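Local coordinates for protein pectate lyase (Cellvibrio cellulosa, PDB 1GXM) that cleaves pectate (polygalacturonic acid) by anti-beta-elimination, this chain being the catalytic module of a longer family 10 polysaccharide lyase, at residues Y120-K123 / S127-A130; V107-Q110 / L116-F119; W183-V188 / S248-L253. All coordinates share one frame; numbering follows the deposited sequence.

Interaction 1 (Y120-K123 / S127-A130); sequences YPLK and SDHA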
loop_
_atom_site.group_PDB
_atom_site.type_symbol
_atom_site.label_atom_id
_atom_site.label_comp_id
_atom_site.label_asym_id
_atom_site.label_seq_id
_atom_site.Cartn_x
_atom_site.Cartn_y
_atom_site.Cartn_z
ATOM N N TYR A 120 -10.063 -11.417 1.865
ATOM C CA TYR A 120 -11.360 -11.566 1.242
ATOM C C TYR A 120 -11.514 -13.003 0.763
ATOM O O TYR A 120 -10.581 -13.506 0.170
ATOM C CB TYR A 120 -11.483 -10.635 0.050
ATOM C CG TYR A 120 -12.891 -10.624 -0.470
ATOM C CD1 TYR A 120 -13.883 -9.907 0.186
ATOM C CD2 TYR A 120 -13.249 -11.372 -1.584
ATOM C CE1 TYR A 120 -15.197 -9.915 -0.259
ATOM C CE2 TYR A 120 -14.569 -11.373 -2.046
ATOM C CZ TYR A 120 -15.522 -10.647 -1.372
ATOM O OH TYR A 120 -16.821 -10.646 -1.828
ATOM N N PRO A 121 -12.667 -13.670 0.943
ATOM C CA PRO A 121 -13.831 -13.216 1.696
ATOM C C PRO A 121 -13.466 -12.719 3.082
ATOM O O PRO A 121 -12.471 -13.134 3.675
ATOM C CB PRO A 121 -14.708 -14.469 1.754
ATOM C CG PRO A 121 -14.381 -15.120 0.461
ATOM C CD PRO A 121 -12.896 -14.981 0.315
ATOM N N LEU A 122 -14.293 -11.823 3.572
ATOM C CA LEU A 122 -14.039 -11.157 4.832
ATOM C C LEU A 122 -13.927 -12.134 5.966
ATOM O O LEU A 122 -14.728 -13.063 6.097
ATOM C CB LEU A 122 -15.135 -10.148 5.125
ATOM C CG LEU A 122 -15.273 -9.047 4.093
ATOM C CD1 LEU A 122 -16.375 -8.082 4.496
ATOM C CD2 LEU A 122 -13.941 -8.315 3.866
ATOM N N LYS A 123 -12.910 -11.929 6.785
ATOM C CA LYS A 123 -12.641 -12.781 7.927
ATOM C C LYS A 123 -13.103 -12.181 9.247
ATOM O O LYS A 123 -13.113 -12.873 10.267
ATOM C CB LYS A 123 -11.157 -13.061 7.987
ATOM C CG LYS A 123 -10.696 -14.089 6.973
ATOM C CD LYS A 123 -10.440 -15.438 7.676
ATOM C CE LYS A 123 -10.596 -16.629 6.773
ATOM N NZ LYS A 123 -11.947 -17.239 6.812
ATOM N N SER A 127 -9.066 -6.884 9.646
ATOM C CA SER A 127 -8.802 -7.296 8.282
ATOM C C SER A 127 -9.865 -6.860 7.289
ATOM O O SER A 127 -9.589 -6.793 6.115
ATOM C CB SER A 127 -8.595 -8.819 8.237
ATOM O OG SER A 127 -7.307 -9.102 8.734
ATOM N N ASP A 128 -11.072 -6.589 7.763
ATOM C CA ASP A 128 -12.160 -6.157 6.881
ATOM C C ASP A 128 -12.024 -4.695 6.474
ATOM O O ASP A 128 -12.681 -4.251 5.536
ATOM C CB ASP A 128 -13.509 -6.297 7.593
ATOM C CG ASP A 128 -13.936 -7.707 7.807
ATOM O OD1 ASP A 128 -13.210 -8.662 7.454
ATOM O OD2 ASP A 128 -15.026 -7.911 8.389
ATOM N N HIS A 129 -11.239 -3.924 7.223
ATOM C CA HIS A 129 -11.123 -2.508 6.957
ATOM C C HIS A 129 -10.457 -2.248 5.620
ATOM O O HIS A 129 -9.741 -3.101 5.103
ATOM C CB HIS A 129 -10.328 -1.791 8.041
ATOM C CG HIS A 129 -10.984 -1.797 9.378
ATOM N ND1 HIS A 129 -12.343 -1.630 9.545
ATOM C CD2 HIS A 129 -10.461 -1.945 10.615
ATOM C CE1 HIS A 129 -12.620 -1.677 10.835
ATOM N NE2 HIS A 129 -11.496 -1.857 11.507
ATOM N N ALA A 130 -10.694 -1.065 5.063
ATOM C CA ALA A 130 -9.883 -0.566 3.963
ATOM C C ALA A 130 -8.440 -0.568 4.456
ATOM O O ALA A 130 -8.102 0.101 5.434
ATOM C CB ALA A 130 -10.300 0.850 3.593
HETATM O O HOH W 1 -11.186 -9.740 6.112
#
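Leu-122 lies against the carboxylate of Asp-128, and its side chain supplies the nonpolar part of this small surface contact. CB of Leu-122 is 3.4 Å from OD1 of Asp-128, while the two methyls sit a little farther off: CD2 is 3.7 Å from OD1, and CD1 is 4.1 Å from OD2. The isobutyl group thus spans both oxygens. Asp-128 presents its carboxylate this way because CG stands anti to its own carbonyl carbon (chi1 -70°).

The polar part converges on OD1. A water accepts from N of Lys-123 at 2.9 Å and donates to OD1 of Asp-128 at 2.7 Å, so it joins the backbone of one arm to the acid of the other. The backbone N of Gly-124, just beyond Lys-123, also donates to OD1, which thus accepts two hydrogen bonds, one straight from the bend and one from the bridging water.

Leu-122 leans further on Tyr-111 and Pro-117, and the hydroxyl of Tyr-111 bonds the Asp-128 carbonyl. A glycerol, probably from the crystallisation liquor, bonds ND1 of His-129. The whole is a surface loop linking the short strands 119-120 and 130-131, braced across its middle by an aspartate carboxylate.

Interaction 2 (V107-Q110 / L116-F119); sequences VNSQ and LPQF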
loop_
_atom_site.group_PDB
_atom_site.type_symbol
_atom_site.label_atom_id
_atom_site.label_comp_id
_atom_site.label_asym_id
_atom_site.label_seq_id
_atom_site.Cartn_x
_atom_site.Cartn_y
_atom_site.Cartn_z
ATOM N N VAL A 107 -11.167 -7.169 -7.634
ATOM C CA VAL A 107 -12.391 -6.416 -7.830
ATOM C C VAL A 107 -13.539 -6.966 -6.984
ATOM O O VAL A 107 -14.289 -6.211 -6.373
ATOM C CB VAL A 107 -12.778 -6.305 -9.303
ATOM C CG1 VAL A 107 -14.080 -5.492 -9.433
ATOM C CG2 VAL A 107 -11.628 -5.635 -10.089
ATOM N N ASN A 108 -13.652 -8.289 -6.904
ATOM C CA ASN A 108 -14.683 -8.905 -6.071
ATOM C C ASN A 108 -14.572 -8.512 -4.616
ATOM O O ASN A 108 -15.576 -8.392 -3.914
ATOM C CB ASN A 108 -14.653 -10.416 -6.153
ATOM C CG ASN A 108 -15.245 -10.939 -7.428
ATOM O OD1 ASN A 108 -16.022 -10.248 -8.110
ATOM N ND2 ASN A 108 -14.893 -12.175 -7.767
ATOM N N SER A 109 -13.330 -8.290 -4.166
ATOM C CA SER A 109 -13.093 -7.909 -2.775
ATOM C C SER A 109 -13.498 -6.491 -2.456
ATOM O O SER A 109 -13.615 -6.134 -1.302
ATOM C CB SER A 109 -11.632 -8.097 -2.432
ATOM O OG SER A 109 -10.835 -7.019 -2.876
ATOM N N GLN A 110 -13.701 -5.683 -3.485
ATOM C CA GLN A 110 -13.900 -4.270 -3.300
ATOM C C GLN A 110 -15.291 -3.957 -2.773
ATOM O O GLN A 110 -16.292 -4.424 -3.303
ATOM C CB GLN A 110 -13.639 -3.519 -4.601
ATOM C CG GLN A 110 -13.562 -2.029 -4.433
ATOM C CD GLN A 110 -13.136 -1.348 -5.700
ATOM O OE1 GLN A 110 -13.642 -1.651 -6.783
ATOM N NE2 GLN A 110 -12.197 -0.413 -5.585
ATOM N N LEU A 116 -10.645 -1.608 -0.311
ATOM C CA LEU A 116 -10.156 -2.979 -0.431
ATOM C C LEU A 116 -9.776 -3.506 0.936
ATOM O O LEU A 116 -8.982 -2.883 1.640
ATOM C CB LEU A 116 -8.933 -3.059 -1.343
ATOM C CG LEU A 116 -9.174 -2.580 -2.780
ATOM C CD1 LEU A 116 -7.922 -2.713 -3.587
ATOM C CD2 LEU A 116 -10.226 -3.400 -3.427
ATOM N N PRO A 117 -10.312 -4.657 1.310
ATOM C CA PRO A 117 -9.988 -5.282 2.586
ATOM C C PRO A 117 -8.675 -6.015 2.517
ATOM O O PRO A 117 -8.144 -6.308 1.458
ATOM C CB PRO A 117 -11.128 -6.272 2.767
ATOM C CG PRO A 117 -11.440 -6.693 1.383
ATOM C CD PRO A 117 -11.287 -5.462 0.544
ATOM N N GLN A 118 -8.136 -6.322 3.678
ATOM C CA GLN A 118 -6.899 -7.064 3.770
ATOM C C GLN A 118 -7.049 -8.519 3.342
ATOM O O GLN A 118 -6.162 -9.067 2.723
ATOM C CB GLN A 118 -6.360 -6.987 5.184
ATOM C CG GLN A 118 -4.945 -7.473 5.320
ATOM C CD GLN A 118 -4.463 -7.472 6.763
ATOM O OE1 GLN A 118 -3.426 -6.861 7.092
ATOM N NE2 GLN A 118 -5.170 -8.155 7.607
ATOM N N PHE A 119 -8.139 -9.140 3.756
ATOM C CA PHE A 119 -8.463 -10.511 3.415
ATOM C C PHE A 119 -9.859 -10.535 2.832
ATOM O O PHE A 119 -10.749 -9.822 3.306
ATOM C CB PHE A 119 -8.469 -11.416 4.640
ATOM C CG PHE A 119 -7.123 -11.841 5.098
ATOM C CD1 PHE A 119 -6.345 -10.983 5.846
ATOM C CD2 PHE A 119 -6.645 -13.098 4.824
ATOM C CE1 PHE A 119 -5.114 -11.366 6.289
ATOM C CE2 PHE A 119 -5.405 -13.488 5.288
ATOM C CZ PHE A 119 -4.644 -12.621 6.005
HETATM O O HOH W 2 -8.402 -7.027 -1.351
#
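Pro-117 packs its ring against Ser-109, near the end of helix 93-109, and Leu-116 beside it reaches across to Gln-110. The proline contact is tight: CD of Pro-117 comes to 3.0 Å from the carbonyl O of Ser-109, and CG follows at 3.5 Å. The CD-CG side of the ring therefore abuts a backbone oxygen, with CB of Ser-109 at van der Waals distance from the same two ring carbons.

The leucine contact rests on one methyl. CD2 of Leu-116 lies 3.6 Å from CB of Gln-110 and 3.7 Å from CG of the same residue, so it sits alongside the start of the glutamine chain. Gln-110 has CG anti to its backbone N (chi1 -169°) and runs on extended, which carries its amide past the leucine; there NE2 bonds the carbonyls of Gly-114 and Ala-170. CD2 of Leu-116 is also 3.7 Å from OG of Ser-109.

Polar bridging falls to a water, which donates to OG of Ser-109 at 2.9 Å and to the carbonyl O of Pro-117 at the same distance. OG itself donates to the carbonyl of Leu-106, one turn back in the helix, so the serine hydroxyl both gives and receives and is fixed in its rotation.

Around this buried junction the chain leaves helix 93-109, turns, and comes back toward strand 119-120. Leu-116 packs on Met-137, Ala-140 and Leu-141 of helix 136-148, and Val-107 on Phe-167 and Ala-170 of helix 161-181. Backbone bonds from Leu-116 to Thr-131 and from Gln-118 to Ile-71 stitch the returning chain to strand 130-131 and to the residue after strand 69-70.

Interaction 3 (W183-V188 / S248-L253); sequences WKQNGV and SPRTYL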
loop_
_atom_site.group_PDB
_atom_site.type_symbol
_atom_site.label_atom_id
_atom_site.label_comp_id
_atom_site.label_asym_id
_atom_site.label_seq_id
_atom_site.Cartn_x
_atom_site.Cartn_y
_atom_site.Cartn_z
ATOM N N TRP A 183 -7.648 12.442 5.690
ATOM C CA TRP A 183 -8.013 13.028 6.969
ATOM C C TRP A 183 -7.906 14.535 6.971
ATOM O O TRP A 183 -6.898 15.098 6.579
ATOM C CB TRP A 183 -7.125 12.457 8.063
ATOM C CG TRP A 183 -7.429 12.993 9.401
ATOM C CD1 TRP A 183 -6.677 13.867 10.096
ATOM C CD2 TRP A 183 -8.559 12.683 10.215
ATOM N NE1 TRP A 183 -7.264 14.142 11.307
ATOM C CE2 TRP A 183 -8.413 13.403 11.414
ATOM C CE3 TRP A 183 -9.655 11.822 10.075
ATOM C CZ2 TRP A 183 -9.337 13.326 12.449
ATOM C CZ3 TRP A 183 -10.577 11.757 11.101
ATOM C CH2 TRP A 183 -10.410 12.507 12.271
ATOM N N LYS A 184 -8.970 15.173 7.443
ATOM C CA LYS A 184 -9.009 16.615 7.595
ATOM C C LYS A 184 -8.733 16.890 9.047
ATOM O O LYS A 184 -9.517 16.575 9.942
ATOM C CB LYS A 184 -10.349 17.178 7.166
ATOM C CG LYS A 184 -10.570 17.085 5.670
ATOM C CD LYS A 184 -12.038 17.295 5.204
ATOM C CE LYS A 184 -12.908 18.110 6.109
ATOM N NZ LYS A 184 -14.359 17.893 5.803
ATOM N N GLN A 185 -7.565 17.455 9.249
ATOM C CA GLN A 185 -7.033 17.740 10.553
ATOM C C GLN A 185 -7.374 19.180 10.843
ATOM O O GLN A 185 -6.719 20.078 10.338
ATOM C CB GLN A 185 -5.533 17.555 10.519
ATOM C CG GLN A 185 -4.876 17.696 11.869
ATOM C CD GLN A 185 -3.429 17.411 11.748
ATOM O OE1 GLN A 185 -2.686 18.258 11.239
ATOM N NE2 GLN A 185 -3.011 16.210 12.145
ATOM N N ASN A 186 -8.425 19.374 11.632
ATOM C CA ASN A 186 -8.911 20.703 11.996
ATOM C C ASN A 186 -9.046 21.549 10.746
ATOM O O ASN A 186 -8.572 22.678 10.659
ATOM C CB ASN A 186 -7.986 21.325 13.031
ATOM C CG ASN A 186 -7.845 20.459 14.262
ATOM O OD1 ASN A 186 -8.851 20.023 14.847
ATOM N ND2 ASN A 186 -6.600 20.149 14.635
ATOM N N GLY A 187 -9.676 20.948 9.753
ATOM C CA GLY A 187 -9.991 21.634 8.522
ATOM C C GLY A 187 -8.961 21.522 7.422
ATOM O O GLY A 187 -9.245 21.968 6.329
ATOM N N VAL A 188 -7.786 20.951 7.702
ATOM C CA VAL A 188 -6.667 20.905 6.753
ATOM C C VAL A 188 -6.478 19.471 6.243
ATOM O O VAL A 188 -6.364 18.549 7.024
ATOM C CB VAL A 188 -5.367 21.343 7.418
ATOM C CG1 VAL A 188 -4.170 21.229 6.470
ATOM C CG2 VAL A 188 -5.506 22.782 7.938
ATOM N N SER A 248 6.230 18.957 6.041
ATOM C CA SER A 248 6.013 19.983 7.041
ATOM C C SER A 248 6.854 19.708 8.265
ATOM O O SER A 248 6.951 18.579 8.715
ATOM C CB SER A 248 4.564 19.992 7.491
ATOM O OG SER A 248 4.366 20.891 8.567
ATOM N N PRO A 249 7.430 20.751 8.837
ATOM C CA PRO A 249 8.206 20.583 10.060
ATOM C C PRO A 249 7.315 20.254 11.260
ATOM O O PRO A 249 7.828 19.891 12.311
ATOM C CB PRO A 249 8.883 21.955 10.240
ATOM C CG PRO A 249 8.254 22.853 9.372
ATOM C CD PRO A 249 7.423 22.138 8.365
ATOM N N ARG A 250 6.006 20.371 11.103
ATOM C CA ARG A 250 5.109 19.892 12.153
ATOM C C ARG A 250 4.889 18.376 12.033
ATOM O O ARG A 250 4.228 17.779 12.872
ATOM C CB ARG A 250 3.781 20.619 12.149
ATOM C CG ARG A 250 2.936 20.323 10.984
ATOM C CD ARG A 250 1.813 21.323 10.726
ATOM N NE ARG A 250 0.857 20.780 9.763
ATOM C CZ ARG A 250 -0.106 19.904 10.058
ATOM N NH1 ARG A 250 -0.271 19.483 11.307
ATOM N NH2 ARG A 250 -0.920 19.471 9.096
ATOM N N THR A 251 5.436 17.777 10.980
ATOM C CA THR A 251 5.348 16.341 10.736
ATOM C C THR A 251 6.695 15.681 10.899
ATOM O O THR A 251 6.843 14.806 11.723
ATOM C CB THR A 251 4.817 16.082 9.354
ATOM O OG1 THR A 251 3.488 16.609 9.275
ATOM C CG2 THR A 251 4.695 14.597 9.074
ATOM N N TYR A 252 7.703 16.085 10.135
ATOM C CA TYR A 252 8.981 15.445 10.315
ATOM C C TYR A 252 9.648 15.973 11.552
ATOM O O TYR A 252 9.356 17.062 12.025
ATOM C CB TYR A 252 9.897 15.600 9.099
ATOM C CG TYR A 252 10.196 16.993 8.635
ATOM C CD1 TYR A 252 11.030 17.843 9.357
ATOM C CD2 TYR A 252 9.684 17.454 7.446
ATOM C CE1 TYR A 252 11.323 19.124 8.902
ATOM C CE2 TYR A 252 9.976 18.708 6.990
ATOM C CZ TYR A 252 10.764 19.557 7.720
ATOM O OH TYR A 252 11.043 20.811 7.239
ATOM N N LEU A 253 10.551 15.156 12.064
ATOM C CA LEU A 253 11.371 15.479 13.215
ATOM C C LEU A 253 12.752 15.745 12.646
ATOM O O LEU A 253 13.455 14.836 12.212
ATOM C CB LEU A 253 11.398 14.320 14.204
ATOM C CG LEU A 253 12.370 14.484 15.373
ATOM C CD1 LEU A 253 11.964 15.615 16.275
ATOM C CD2 LEU A 253 12.487 13.184 16.157
#
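Gln-185 and Arg-250 meet amide to guanidinium where a tight beta hairpin, strands 184-185 and 188-189 joined by a type I' turn, faces the loop after helix 233-246. The two side chains come from opposite directions, and their flat ends are twisted against each other, the planes 70° apart. OE1 of Gln-185 arrives at the edge of the guanidinium, near its plane, and faces both terminal nitrogens. The bond from NH1 of Arg-250 to OE1 of Gln-185 is 2.7 Å long and moderately bent (148° at the hydrogen); the one from NH2 of Arg-250 to the same OE1, at 3.0 Å, is weak. One carbonyl oxygen is thereby held in a fork.

With CG anti to its backbone N and the chain extended, Gln-185 carries OE1 out to the guanidinium. Arg-250 starts with CG between its backbone N and carbonyl carbon (chi1 69°), then stretches straight to NE, which brings NH1 and NH2 to that oxygen; its side chain also touches Thr-190. The buried amide is satisfied at its other end too: NE2 of Gln-185 bonds the carbonyl of Leu-283 and OD1 of Asn-286, while ND2 of that same asparagine bonds the backbone O of Arg-250.

Overall arrangement
Interactions 1 and 2 are neighbours, their centres 7 Å apart, and share one continuous run of chain: 116-119 leads straight into 120-123. They touch through the probable hydrogen bond from Gln-118 N to Ser-127 O and through the Tyr-120 ring on Ser-109 CB. Interaction 2 is the buried one, packed against neighbouring helices, chiefly by van der Waals contact of a proline and a leucine methyl; interaction 1 lies at the surface and turns on a carboxylate. Each has a bridging water, where interaction 3 relies on direct side-chain bonds. That last contact, partly buried, stands about 29 Å away between centres and links parts distant in sequence, whereas the other two close short local loops.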